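Local atomic coordinates of titin (Homo sapiens, PDB entry 2J8H), a protein that spans the muscle sarcomere as a giant elastic filament with a kinase domain, its A-band part including this rigid pair of immunoglobulin domains. Residues A[54-57]-A[61-64]; A[22-27]-A[36-41]; A[9-14]-A[77-82]; A[69-74]-A[129-134]; A[122-127]-A[136-141]. All blocks are in the same frame, centred on the assembly; numbering follows the deposited sequence.

Contact 1: A[54-57]-A[61-64]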
# COMPACT_ATOMS: atom_id res chain seq x y z
N ILE A 54 19.25 -8.44 2.78
CA ILE A 54 20.53 -7.83 3.08
C ILE A 54 21.19 -7.58 1.76
O ILE A 54 21.16 -8.43 0.87
CB ILE A 54 21.39 -8.75 3.93
CG1 ILE A 54 20.81 -8.81 5.33
CG2 ILE A 54 22.88 -8.26 3.95
CD1 ILE A 54 21.40 -9.86 6.22
N GLN A 55 21.76 -6.40 1.58
CA GLN A 55 22.26 -6.01 0.28
C GLN A 55 23.58 -5.29 0.43
O GLN A 55 23.83 -4.63 1.44
CB GLN A 55 21.26 -5.13 -0.43
CG GLN A 55 19.91 -5.78 -0.67
CD GLN A 55 19.01 -4.94 -1.50
OE1 GLN A 55 19.17 -3.72 -1.59
NE2 GLN A 55 18.00 -5.57 -2.10
N GLU A 56 24.44 -5.48 -0.57
CA GLU A 56 25.78 -4.90 -0.56
C GLU A 56 26.05 -4.30 -1.95
O GLU A 56 25.54 -4.79 -2.95
CB GLU A 56 26.80 -5.96 -0.19
CG GLU A 56 28.15 -5.39 0.04
CD GLU A 56 29.18 -6.45 0.42
OE1 GLU A 56 28.77 -7.60 0.67
OE2 GLU A 56 30.37 -6.09 0.48
N PHE A 57 26.83 -3.22 -1.98
CA PHE A 57 27.12 -2.48 -3.18
C PHE A 57 28.59 -2.06 -3.19
O PHE A 57 29.21 -1.92 -2.14
CB PHE A 57 26.24 -1.23 -3.25
CG PHE A 57 24.78 -1.53 -3.23
CD1 PHE A 57 24.09 -1.59 -2.05
CD2 PHE A 57 24.09 -1.71 -4.42
CE1 PHE A 57 22.73 -1.87 -2.02
CE2 PHE A 57 22.72 -1.99 -4.40
CZ PHE A 57 22.05 -2.07 -3.21
N TYR A 61 29.06 -0.21 0.66
CA TYR A 61 27.73 0.10 1.15
C TYR A 61 26.99 -1.17 1.49
O TYR A 61 27.00 -2.12 0.71
CB TYR A 61 26.93 0.86 0.11
CG TYR A 61 27.42 2.24 -0.13
CD1 TYR A 61 28.34 2.48 -1.12
CD2 TYR A 61 26.99 3.30 0.65
CE1 TYR A 61 28.82 3.78 -1.37
CE2 TYR A 61 27.45 4.60 0.42
CZ TYR A 61 28.37 4.82 -0.58
OH TYR A 61 28.86 6.10 -0.83
N HIS A 62 26.34 -1.15 2.65
CA HIS A 62 25.59 -2.28 3.18
C HIS A 62 24.24 -1.80 3.62
O HIS A 62 24.14 -0.74 4.27
CB HIS A 62 26.30 -2.86 4.39
CG HIS A 62 27.58 -3.54 4.03
ND1 HIS A 62 27.64 -4.86 3.66
CD2 HIS A 62 28.84 -3.05 3.91
CE1 HIS A 62 28.88 -5.17 3.36
NE2 HIS A 62 29.63 -4.09 3.49
N GLN A 63 23.19 -2.54 3.28
CA GLN A 63 21.89 -2.17 3.76
C GLN A 63 21.04 -3.38 4.09
O GLN A 63 21.20 -4.47 3.53
CB GLN A 63 21.19 -1.15 2.83
CG GLN A 63 20.55 -1.70 1.62
CD GLN A 63 19.99 -0.67 0.66
OE1 GLN A 63 20.09 0.53 0.87
NE2 GLN A 63 19.45 -1.15 -0.45
N LEU A 64 20.18 -3.19 5.08
CA LEU A 64 19.22 -4.17 5.48
C LEU A 64 17.86 -3.58 5.22
O LEU A 64 17.57 -2.46 5.66
CB LEU A 64 19.38 -4.45 6.97
CG LEU A 64 18.28 -5.31 7.63
CD1 LEU A 64 18.34 -6.74 7.15
CD2 LEU A 64 18.44 -5.22 9.17
O HOH W 1 25.08 -6.12 4.18
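Gln55 and Gln63 face each other across the hairpin of strands 52-57 and 61-66 (D and E of the I-set fold), and they are joined twice, by backbone and by side chain. Gln55 N reaches Gln63 O at 2.8 Å, and Gln63 N returns the bond to Gln55 O at 2.9 Å. Phe57 N donates to Tyr61 O (2.9 Å), while Tyr61 N meets Phe57 O over a longer 3.3 Å. Above this backbone grid the two amides lie side by side, their planes 28° apart. Gln63 NE2 donates to Gln55 OE1 at 2.8 Å within its own amide plane. Gln63 CG stands between the backbone N and the carbonyl carbon (chi1 80°), which brings the amide up beside its neighbour and at the ring edge of Phe57. Its OE1 is taken by Ile186 N of the third subunit, so both ends of this buried amide are used. On the other face Glu56 and His62 run alongside, with Glu56 CD 3.2 Å from His62 CE1; Glu56 OE2 is paired with Lys33, and His62 ND1 meets a water 2.9 Å away that also bonds weakly to Gln55 O. A leucine in place of Gln63 would probably leave Gln55 OE1 and the Ile186 N of the third subunit without their mates. Strand 52-57 also pairs in parallel with a strand of the second subunit. Polar groups thus suit this hairpin because they serve both the sheet and the neighbouring subunits.

Contact 2: A[22-27]-A[36-41]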
# COMPACT_ATOMS: atom_id res chain seq x y z
N ALA A 22 11.60 -0.51 6.18
CA ALA A 22 12.64 0.24 6.82
C ALA A 22 13.95 -0.23 6.20
O ALA A 22 14.16 -1.43 6.05
CB ALA A 22 12.63 -0.01 8.31
N THR A 23 14.80 0.72 5.80
CA THR A 23 16.10 0.40 5.22
C THR A 23 17.16 1.04 6.05
O THR A 23 17.17 2.25 6.22
CB THR A 23 16.20 0.90 3.78
OG1 THR A 23 15.12 0.34 3.04
CG2 THR A 23 17.54 0.50 3.16
N LEU A 24 18.05 0.22 6.57
CA LEU A 24 19.16 0.67 7.39
C LEU A 24 20.37 0.56 6.49
O LEU A 24 20.58 -0.50 5.88
CB LEU A 24 19.33 -0.27 8.57
CG LEU A 24 18.29 -0.22 9.68
CD1 LEU A 24 16.92 -0.65 9.28
CD2 LEU A 24 18.74 -1.15 10.74
N VAL A 25 21.15 1.63 6.38
CA VAL A 25 22.22 1.73 5.41
C VAL A 25 23.45 2.19 6.15
O VAL A 25 23.36 3.03 7.05
CB VAL A 25 21.94 2.80 4.31
CG1 VAL A 25 22.94 2.63 3.16
CG2 VAL A 25 20.50 2.74 3.79
N CYS A 26 24.61 1.69 5.75
CA CYS A 26 25.87 2.18 6.30
C CYS A 26 26.93 2.00 5.23
O CYS A 26 26.67 1.34 4.21
CB CYS A 26 26.21 1.45 7.59
SG CYS A 26 26.52 -0.27 7.42
N LYS A 27 28.10 2.61 5.45
CA LYS A 27 29.23 2.48 4.55
C LYS A 27 30.45 2.09 5.38
O LYS A 27 30.82 2.77 6.34
CB LYS A 27 29.50 3.76 3.77
CG LYS A 27 30.57 3.63 2.71
CD LYS A 27 30.79 4.98 2.08
CE LYS A 27 31.77 4.94 0.95
NZ LYS A 27 31.73 6.24 0.26
N VAL A 36 30.11 -8.25 6.84
CA VAL A 36 29.12 -7.58 7.64
C VAL A 36 28.03 -8.54 8.04
O VAL A 36 27.62 -9.38 7.25
CB VAL A 36 28.55 -6.40 6.89
CG1 VAL A 36 27.28 -5.88 7.57
CG2 VAL A 36 29.65 -5.32 6.77
N LYS A 37 27.61 -8.45 9.30
CA LYS A 37 26.49 -9.20 9.80
C LYS A 37 25.55 -8.19 10.45
O LYS A 37 25.98 -7.13 10.91
CB LYS A 37 26.96 -10.24 10.83
CG LYS A 37 27.76 -11.40 10.28
CD LYS A 37 28.15 -12.46 11.37
CE LYS A 37 29.34 -12.06 12.26
NZ LYS A 37 29.83 -13.14 13.29
N TRP A 38 24.27 -8.54 10.47
CA TRP A 38 23.22 -7.69 10.99
C TRP A 38 22.51 -8.40 12.10
O TRP A 38 22.33 -9.63 12.06
CB TRP A 38 22.22 -7.44 9.88
CG TRP A 38 22.71 -6.58 8.76
CD1 TRP A 38 23.32 -6.99 7.62
CD2 TRP A 38 22.62 -5.17 8.69
NE1 TRP A 38 23.60 -5.92 6.82
CE2 TRP A 38 23.19 -4.78 7.46
CE3 TRP A 38 22.12 -4.18 9.54
CZ2 TRP A 38 23.25 -3.45 7.05
CZ3 TRP A 38 22.19 -2.86 9.13
CH2 TRP A 38 22.76 -2.51 7.90
N TYR A 39 22.05 -7.64 13.10
CA TYR A 39 21.44 -8.22 14.28
C TYR A 39 20.22 -7.42 14.69
O TYR A 39 20.20 -6.19 14.55
CB TYR A 39 22.41 -8.17 15.47
CG TYR A 39 23.72 -8.84 15.18
CD1 TYR A 39 24.69 -8.19 14.43
CD2 TYR A 39 24.01 -10.13 15.66
CE1 TYR A 39 25.90 -8.78 14.15
CE2 TYR A 39 25.21 -10.74 15.34
CZ TYR A 39 26.15 -10.04 14.61
OH TYR A 39 27.36 -10.59 14.29
N ARG A 40 19.23 -8.12 15.24
CA ARG A 40 18.10 -7.49 15.90
C ARG A 40 18.26 -7.81 17.37
O ARG A 40 18.28 -8.98 17.77
CB ARG A 40 16.80 -8.08 15.35
CG ARG A 40 15.51 -7.53 15.96
CD ARG A 40 14.38 -8.45 15.56
NE ARG A 40 13.11 -8.17 16.22
CZ ARG A 40 12.84 -8.41 17.49
NH1 ARG A 40 13.76 -8.93 18.31
NH2 ARG A 40 11.63 -8.09 17.96
N GLN A 41 18.39 -6.77 18.19
CA GLN A 41 18.60 -6.95 19.62
C GLN A 41 19.64 -8.02 19.90
O GLN A 41 19.41 -8.91 20.72
CB GLN A 41 17.30 -7.36 20.33
CG GLN A 41 16.39 -6.23 20.62
CD GLN A 41 15.29 -6.63 21.57
OE1 GLN A 41 14.27 -7.19 21.16
NE2 GLN A 41 15.49 -6.36 22.86
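The tryptophan core of the immunoglobulin sandwich is centred on Trp38, which reaches from strand 35-40 (C) across to Leu24 and Cys26 of strand 22-29 (B) in the facing sheet. The backbones are far apart, with Leu24 CA and Trp38 CA separated by 10.0 Å, so a large side chain must span the gap, and the broad indole does so. Its CG lies anti to the carbonyl carbon (chi1 -69°), and the far end of the six-membered ring is what arrives at strand B. Trp38 CZ3 rests 3.9 Å from Leu24 CB, and the leucine and the indole pass alongside one another, pointing opposite ways. Trp38 CH2 lies 3.6 Å from Leu24 O, met obliquely; that oxygen is already satisfied by Leu64 N in the neighbouring strand. In the I-set fold Cys26 occupies the strand B position of the canonical disulfide, but the matching place on strand F holds Val79, so no disulfide can form here, although the core tryptophan is kept. Cys26 instead makes a sulfur-aromatic contact: SG lies 5.3 Å from the centroid of the Trp38 six-membered ring, 51° off its normal, and 4.4 Å from Trp38 CH2. As a small, weakly polar side chain, it suits a buried place beside the ring. Leu24 brings branched bulk to the same core and also touches Leu14 of strand 14-17. The indole is further enclosed by Ile54, His62 and Leu64 of the D and E strands.

Contact 3: A[9-14]-A[77-82]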
# COMPACT_ATOMS: atom_id res chain seq x y z
N GLU A 9 30.17 5.74 7.07
CA GLU A 9 28.82 6.27 7.28
C GLU A 9 28.12 5.32 8.24
O GLU A 9 27.93 4.16 7.93
CB GLU A 9 28.10 6.41 5.95
CG GLU A 9 28.89 7.29 4.97
CD GLU A 9 28.17 7.52 3.66
OE1 GLU A 9 27.11 6.89 3.46
OE2 GLU A 9 28.65 8.32 2.82
N GLU A 10 27.82 5.81 9.43
CA GLU A 10 27.24 5.00 10.50
C GLU A 10 25.75 4.82 10.27
O GLU A 10 25.13 5.61 9.56
CB GLU A 10 27.43 5.70 11.86
CG GLU A 10 28.88 5.93 12.28
CD GLU A 10 28.99 6.81 13.52
OE1 GLU A 10 28.03 6.87 14.33
OE2 GLU A 10 30.03 7.51 13.67
N LEU A 11 25.17 3.78 10.88
CA LEU A 11 23.73 3.56 10.85
C LEU A 11 22.97 4.73 11.45
O LEU A 11 23.41 5.31 12.43
CB LEU A 11 23.35 2.32 11.67
CG LEU A 11 23.46 0.92 11.13
CD1 LEU A 11 22.66 -0.04 12.08
CD2 LEU A 11 22.96 0.81 9.68
N ARG A 12 21.84 5.06 10.85
CA ARG A 12 20.99 6.14 11.35
C ARG A 12 19.79 5.57 12.09
O ARG A 12 19.19 4.62 11.62
CB ARG A 12 20.47 6.99 10.18
CG ARG A 12 21.45 8.02 9.68
CD ARG A 12 20.82 8.94 8.62
NE ARG A 12 21.82 9.28 7.60
CZ ARG A 12 22.56 10.39 7.57
NH1 ARG A 12 22.43 11.34 8.49
NH2 ARG A 12 23.45 10.54 6.59
N ASN A 13 19.43 6.17 13.23
CA ASN A 13 18.14 5.90 13.86
C ASN A 13 17.03 6.21 12.86
O ASN A 13 17.10 7.21 12.12
CB ASN A 13 17.95 6.75 15.12
CG ASN A 13 18.78 6.27 16.30
OD1 ASN A 13 19.32 5.16 16.29
ND2 ASN A 13 18.85 7.09 17.33
N LEU A 14 16.00 5.37 12.84
CA LEU A 14 14.91 5.48 11.86
C LEU A 14 13.57 5.60 12.56
O LEU A 14 13.36 4.98 13.60
CB LEU A 14 14.80 4.22 11.00
CG LEU A 14 15.90 3.77 10.03
CD1 LEU A 14 15.49 2.45 9.39
CD2 LEU A 14 16.13 4.87 8.98
N TYR A 77 18.90 -2.38 16.47
CA TYR A 77 19.58 -3.21 15.50
C TYR A 77 21.05 -2.89 15.59
O TYR A 77 21.41 -1.78 15.98
CB TYR A 77 19.07 -2.92 14.09
CG TYR A 77 17.63 -3.34 13.92
CD1 TYR A 77 16.58 -2.52 14.36
CD2 TYR A 77 17.31 -4.56 13.37
CE1 TYR A 77 15.26 -2.92 14.23
CE2 TYR A 77 16.00 -4.98 13.27
CZ TYR A 77 14.98 -4.15 13.69
OH TYR A 77 13.67 -4.59 13.55
N GLN A 78 21.87 -3.88 15.26
CA GLN A 78 23.31 -3.73 15.19
C GLN A 78 23.80 -4.19 13.82
O GLN A 78 23.22 -5.07 13.22
CB GLN A 78 24.01 -4.56 16.26
CG GLN A 78 23.72 -4.18 17.69
CD GLN A 78 22.47 -4.84 18.26
OE1 GLN A 78 22.11 -5.95 17.88
NE2 GLN A 78 21.83 -4.16 19.21
N VAL A 79 24.84 -3.55 13.34
CA VAL A 79 25.59 -3.99 12.17
C VAL A 79 27.03 -4.14 12.61
O VAL A 79 27.55 -3.30 13.38
CB VAL A 79 25.46 -3.01 10.98
CG1 VAL A 79 26.03 -1.68 11.32
CG2 VAL A 79 26.10 -3.60 9.68
N ARG A 80 27.63 -5.25 12.20
CA ARG A 80 28.98 -5.56 12.58
C ARG A 80 29.84 -5.70 11.36
O ARG A 80 29.44 -6.36 10.41
CB ARG A 80 29.01 -6.86 13.38
CG ARG A 80 30.41 -7.18 13.92
CD ARG A 80 30.47 -8.55 14.59
NE ARG A 80 29.63 -8.59 15.78
CZ ARG A 80 29.48 -9.65 16.56
NH1 ARG A 80 30.15 -10.77 16.31
NH2 ARG A 80 28.67 -9.58 17.61
N ALA A 81 31.04 -5.14 11.40
CA ALA A 81 31.99 -5.25 10.29
C ALA A 81 33.26 -5.86 10.83
O ALA A 81 33.80 -5.37 11.81
CB ALA A 81 32.27 -3.86 9.68
N THR A 82 33.75 -6.92 10.18
CA THR A 82 34.88 -7.67 10.66
C THR A 82 35.85 -7.98 9.51
O THR A 82 35.44 -8.40 8.43
CB THR A 82 34.40 -9.03 11.21
OG1 THR A 82 33.43 -8.81 12.24
CG2 THR A 82 35.55 -9.86 11.77
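Leu11 dips from the loop between strands 6-7 and 14-17 onto Val79 of strand 76-83, and its branch point does the touching. Leu11 CG comes within 3.7 Å of Val79 CG1, and Leu11 CD1 within 3.8 Å of that same methyl. These are the tight points of a small contact, which buries only 116 Å² in all. Val79 holds CG1 between its backbone N and carbonyl carbon (chi1 62°), a crowded position for a methyl, and this lifts the branch up to the leucine; the two side chains meet at a slant. Toward Tyr77 the packing slackens: Leu11 CD1 is 4.4 Å from Tyr77 O, an oxygen bonded to Thr91 OG1. The aromatic side chain of Tyr77 heads into the sandwich, where its hydroxyl bonds to Asp73 O in the tyrosine corner familiar from Greek-key proteins. On the solvent side the loop is polar. Glu10 and Arg12 are exposed, Arg12 lying against Arg183 of the third subunit, while Asn13 OD1 takes the N-H of Ser93. The loop lies where the first strand of an I-set domain changes sheets, since 6-7 pairs with strand 22-29 and 14-17 runs parallel to strand 86-102. Leucine suits the crossing because its forked end can fill the entrance to the core, where it also meets Ala92. With aliphatic carbon on both sides, the Leu11–Val79 contact rests on shape and exclusion of water, without the directional demands of a polar bond.

Contact 4: A[69-74]-A[129-134]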
# COMPACT_ATOMS: atom_id res chain seq x y z
N VAL A 69 7.02 -2.92 8.17
CA VAL A 69 7.34 -2.86 9.58
C VAL A 69 6.11 -2.81 10.47
O VAL A 69 5.11 -2.18 10.13
CB VAL A 69 8.34 -1.72 9.91
CG1 VAL A 69 9.64 -2.00 9.24
CG2 VAL A 69 7.80 -0.35 9.50
N THR A 70 6.19 -3.54 11.57
CA THR A 70 5.19 -3.52 12.62
C THR A 70 5.89 -3.12 13.92
O THR A 70 7.12 -3.00 13.95
CB THR A 70 4.59 -4.90 12.80
OG1 THR A 70 5.59 -5.76 13.33
CG2 THR A 70 4.12 -5.44 11.45
N ASP A 71 5.11 -2.94 14.98
CA ASP A 71 5.69 -2.58 16.26
C ASP A 71 6.70 -3.64 16.72
O ASP A 71 7.64 -3.33 17.47
CB ASP A 71 4.60 -2.30 17.30
CG ASP A 71 5.18 -1.81 18.62
OD1 ASP A 71 5.93 -0.79 18.62
OD2 ASP A 71 4.90 -2.45 19.66
N ASP A 72 6.55 -4.88 16.25
CA ASP A 72 7.50 -5.94 16.59
C ASP A 72 8.91 -5.65 16.05
O ASP A 72 9.90 -6.13 16.58
CB ASP A 72 7.03 -7.31 16.09
CG ASP A 72 8.01 -8.44 16.45
OD1 ASP A 72 8.04 -8.86 17.64
OD2 ASP A 72 8.79 -8.88 15.57
N ASP A 73 9.00 -4.85 15.00
CA ASP A 73 10.27 -4.48 14.43
C ASP A 73 10.88 -3.26 15.09
O ASP A 73 12.00 -2.92 14.78
CB ASP A 73 10.10 -4.24 12.94
CG ASP A 73 9.54 -5.45 12.24
OD1 ASP A 73 10.14 -6.54 12.41
OD2 ASP A 73 8.51 -5.30 11.56
N ALA A 74 10.14 -2.60 15.97
CA ALA A 74 10.58 -1.36 16.57
C ALA A 74 11.50 -1.69 17.73
O ALA A 74 11.06 -1.87 18.86
CB ALA A 74 9.38 -0.55 17.05
N SER A 129 -5.15 0.81 18.01
CA SER A 129 -3.73 0.82 17.68
C SER A 129 -3.22 2.23 17.89
O SER A 129 -3.99 3.20 17.91
CB SER A 129 -3.53 0.43 16.21
OG SER A 129 -4.06 -0.86 15.94
N GLY A 130 -1.90 2.35 18.02
CA GLY A 130 -1.27 3.66 18.07
C GLY A 130 0.10 3.58 18.70
O GLY A 130 0.26 2.98 19.74
N LYS A 131 1.08 4.16 18.04
CA LYS A 131 2.43 4.26 18.59
C LYS A 131 2.91 5.63 18.15
O LYS A 131 3.00 5.88 16.95
CB LYS A 131 3.36 3.16 18.04
CG LYS A 131 3.01 1.73 18.47
CD LYS A 131 3.44 1.43 19.89
CE LYS A 131 2.54 0.37 20.53
NZ LYS A 131 3.13 -0.06 21.83
N PRO A 132 3.20 6.52 19.11
CA PRO A 132 3.12 6.40 20.55
C PRO A 132 1.77 5.95 21.05
O PRO A 132 0.76 6.20 20.41
CB PRO A 132 3.42 7.83 21.03
CG PRO A 132 4.26 8.39 20.05
CD PRO A 132 3.75 7.83 18.73
N ASP A 133 1.76 5.27 22.19
CA ASP A 133 0.52 4.76 22.77
C ASP A 133 -0.44 5.94 22.86
O ASP A 133 -0.07 7.01 23.34
CB ASP A 133 0.76 4.15 24.16
CG ASP A 133 1.65 2.90 24.13
OD1 ASP A 133 1.99 2.40 23.04
OD2 ASP A 133 2.02 2.40 25.21
N PRO A 134 -1.67 5.77 22.36
CA PRO A 134 -2.61 6.88 22.29
C PRO A 134 -3.34 7.19 23.61
O PRO A 134 -3.45 6.34 24.49
CB PRO A 134 -3.59 6.42 21.23
CG PRO A 134 -3.62 4.98 21.38
CD PRO A 134 -2.25 4.55 21.77
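Asp71 and Lys131 face each other across the junction between the two immunoglobulin domains, at one end of a salt-bridge network completed by Asp133. Asp71 sits on the short 3-10 turn 71-73 of the first domain, between strands E and F, and Lys131 at the end of strand 123-131 in the second. With CG anti to the backbone N (chi1 -175°), Asp71 points its carboxylate toward the other domain. The lysine chain is bent at chi2 (-77°), which turns its outer half across the aspartate, and the two side chains meet at about a right angle. The aliphatic part touches first: Lys131 CD is 3.6 Å from Asp71 OD1. The charged ends follow at a distance, Asp71 OD2 lying 3.7 Å from Lys131 NZ in a long salt bridge. Lysine suits the place because its methylenes can cover Asp71 while its ammonium serves two acids, whose nearer oxygens, Asp71 OD2 and Asp133 OD1, are 6.6 Å apart. With a methionine in its place, Asp71 and Asp133 would probably lose their shared counter-charge. Side-chain bonds and a cis proline shape the two turns. Thr70 N bonds to Asp73 OD2 at 2.9 Å, and Lys51 also pairs with that oxygen; Pro132 follows a cis peptide bond, and a CB on Gly130 would run into Pro134. Such charge pairing between domains is consistent with the rigid tandem. The ammonium's shorter bond is internal to 129-134: Lys131 NZ meets the syn lone pair of Asp133 OD1 at 3.0 Å.

Contact 5: A[122-127]-A[136-141]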
# COMPACT_ATOMS: atom_id res chain seq x y z
N VAL A 122 -22.18 -5.17 31.50
CA VAL A 122 -21.74 -4.98 30.14
C VAL A 122 -20.33 -4.40 30.07
O VAL A 122 -19.98 -3.51 30.84
CB VAL A 122 -22.75 -4.04 29.43
CG1 VAL A 122 -22.17 -3.44 28.16
CG2 VAL A 122 -24.07 -4.81 29.17
N SER A 123 -19.53 -4.93 29.14
CA SER A 123 -18.28 -4.31 28.71
C SER A 123 -18.34 -3.99 27.22
O SER A 123 -18.69 -4.85 26.40
CB SER A 123 -17.10 -5.23 28.96
OG SER A 123 -17.03 -5.58 30.34
N ILE A 124 -18.07 -2.74 26.88
CA ILE A 124 -17.95 -2.36 25.48
C ILE A 124 -16.46 -2.37 25.19
O ILE A 124 -15.75 -1.44 25.57
CB ILE A 124 -18.57 -0.98 25.19
CG1 ILE A 124 -20.00 -0.90 25.74
CG2 ILE A 124 -18.53 -0.71 23.69
CD1 ILE A 124 -20.68 0.43 25.55
N LYS A 125 -15.99 -3.45 24.56
CA LYS A 125 -14.56 -3.72 24.38
C LYS A 125 -14.12 -3.28 23.00
O LYS A 125 -14.62 -3.78 21.99
CB LYS A 125 -14.26 -5.21 24.58
CG LYS A 125 -12.76 -5.55 24.54
CD LYS A 125 -12.48 -7.02 24.79
CE LYS A 125 -10.98 -7.30 24.78
NZ LYS A 125 -10.62 -8.72 25.15
N ILE A 126 -13.17 -2.34 22.96
CA ILE A 126 -12.77 -1.69 21.73
C ILE A 126 -11.27 -1.81 21.50
O ILE A 126 -10.47 -1.17 22.23
CB ILE A 126 -13.11 -0.19 21.73
CG1 ILE A 126 -14.58 0.06 22.07
CG2 ILE A 126 -12.87 0.38 20.34
CD1 ILE A 126 -15.55 -0.52 21.03
N PRO A 127 -10.85 -2.63 20.52
CA PRO A 127 -9.43 -2.66 20.19
C PRO A 127 -8.97 -1.35 19.59
O PRO A 127 -9.73 -0.67 18.91
CB PRO A 127 -9.32 -3.79 19.17
CG PRO A 127 -10.61 -4.49 19.21
CD PRO A 127 -11.62 -3.55 19.67
N ILE A 136 -6.71 7.68 25.31
CA ILE A 136 -8.02 7.12 25.09
C ILE A 136 -9.02 7.92 25.89
O ILE A 136 -8.78 8.21 27.06
CB ILE A 136 -8.09 5.67 25.58
CG1 ILE A 136 -7.17 4.77 24.75
CG2 ILE A 136 -9.55 5.16 25.62
CD1 ILE A 136 -7.43 4.75 23.25
N THR A 137 -10.12 8.31 25.26
CA THR A 137 -11.22 8.95 25.99
C THR A 137 -12.54 8.34 25.62
O THR A 137 -12.73 7.88 24.50
CB THR A 137 -11.30 10.46 25.75
OG1 THR A 137 -11.60 10.71 24.39
CG2 THR A 137 -10.01 11.15 26.11
N TRP A 138 -13.47 8.35 26.57
CA TRP A 138 -14.84 7.88 26.34
C TRP A 138 -15.80 8.99 26.69
O TRP A 138 -15.57 9.77 27.63
CB TRP A 138 -15.17 6.68 27.24
CG TRP A 138 -14.61 5.40 26.85
CD1 TRP A 138 -13.39 4.88 27.20
CD2 TRP A 138 -15.25 4.40 26.06
NE1 TRP A 138 -13.25 3.63 26.67
CE2 TRP A 138 -14.38 3.31 25.97
CE3 TRP A 138 -16.50 4.31 25.46
CZ2 TRP A 138 -14.70 2.17 25.26
CZ3 TRP A 138 -16.82 3.18 24.77
CH2 TRP A 138 -15.93 2.12 24.67
N GLN A 139 -16.89 9.06 25.93
CA GLN A 139 -17.96 10.03 26.16
C GLN A 139 -19.31 9.35 25.98
O GLN A 139 -19.42 8.41 25.20
CB GLN A 139 -17.96 11.15 25.09
CG GLN A 139 -16.67 11.88 24.82
CD GLN A 139 -16.60 12.43 23.36
OE1 GLN A 139 -15.53 12.41 22.73
NE2 GLN A 139 -17.76 12.92 22.83
N LYS A 140 -20.33 9.84 26.67
CA LYS A 140 -21.71 9.51 26.32
C LYS A 140 -22.35 10.79 25.85
O LYS A 140 -22.51 11.74 26.62
CB LYS A 140 -22.51 8.94 27.48
CG LYS A 140 -23.84 8.36 27.05
CD LYS A 140 -24.69 7.90 28.22
CE LYS A 140 -25.95 7.22 27.72
NZ LYS A 140 -26.83 6.76 28.81
N GLY A 141 -22.69 10.82 24.56
CA GLY A 141 -23.11 12.06 23.94
C GLY A 141 -21.96 13.06 24.04
O GLY A 141 -20.82 12.77 23.59
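Ile124 is the first residue of segment 122-127 to meet Trp138, Val122, two residues earlier, packing instead on Val114 and Ala116 of strand 112-117. Ile124 CG2, anti to the backbone N, lies 4.0 Å from Trp138 CH2, and Ile124 O is 3.7 Å from that same ring carbon, approached obliquely. A beta-branched residue suits a buried strand, and its CG2 arm meets the indole. Lys125 points the opposite way, to the outer surface, where it forms a cation-pi pair with Phe159. Ile126 turns inward again and makes the closest approach of the contact: its CG1 sits 3.6 Å from Trp138 CH2 and 3.8 Å from Trp138 CZ2. That carbon is anti to the carbonyl carbon (chi1 -53°), which swings it toward the ring. Pro127 closes the segment and packs on Asp48 of the second subunit. Trp138 spans the wide gap between the sheets, Ile124 CA and Trp138 CA being 10.7 Å apart. Its polar NE1 is satisfied by Thr160 OG1, while Leu162 and Val178 also touch the ring. Ile126 stands where strand B of many immunoglobulin domains carries a disulfide cysteine, and Val178 appears to hold the partner position on strand F. This is the tryptophan-centred core of an I-set sandwich, with aliphatic side chains, Ile126 and Val178, probably standing where a disulfide often lies.

In the fold
Contacts 1, 2 and 3 build one sandwich around a shared core. The centres of contacts 2 and 3 are about 5 Å apart, and strands 35-40 and 76-83 are hydrogen-bonded neighbours; contacts 1 and 2, their centres about 8 Å apart, share the other sheet through Leu64 N on Leu24 O. Contact 5 is the second domain's counterpart of contact 2, the same B-to-C tryptophan packing repeated about 41 Å away between centres. Contact 4 lies near the middle of the chain, its centre about 20 Å from that of contact 2 and about 22 Å from that of contact 5, and joins the two domains. Its loop is tied to contact 2 by Arg40 NH2 on Asp72 O, and its strand 123-131 carries on from contact 5.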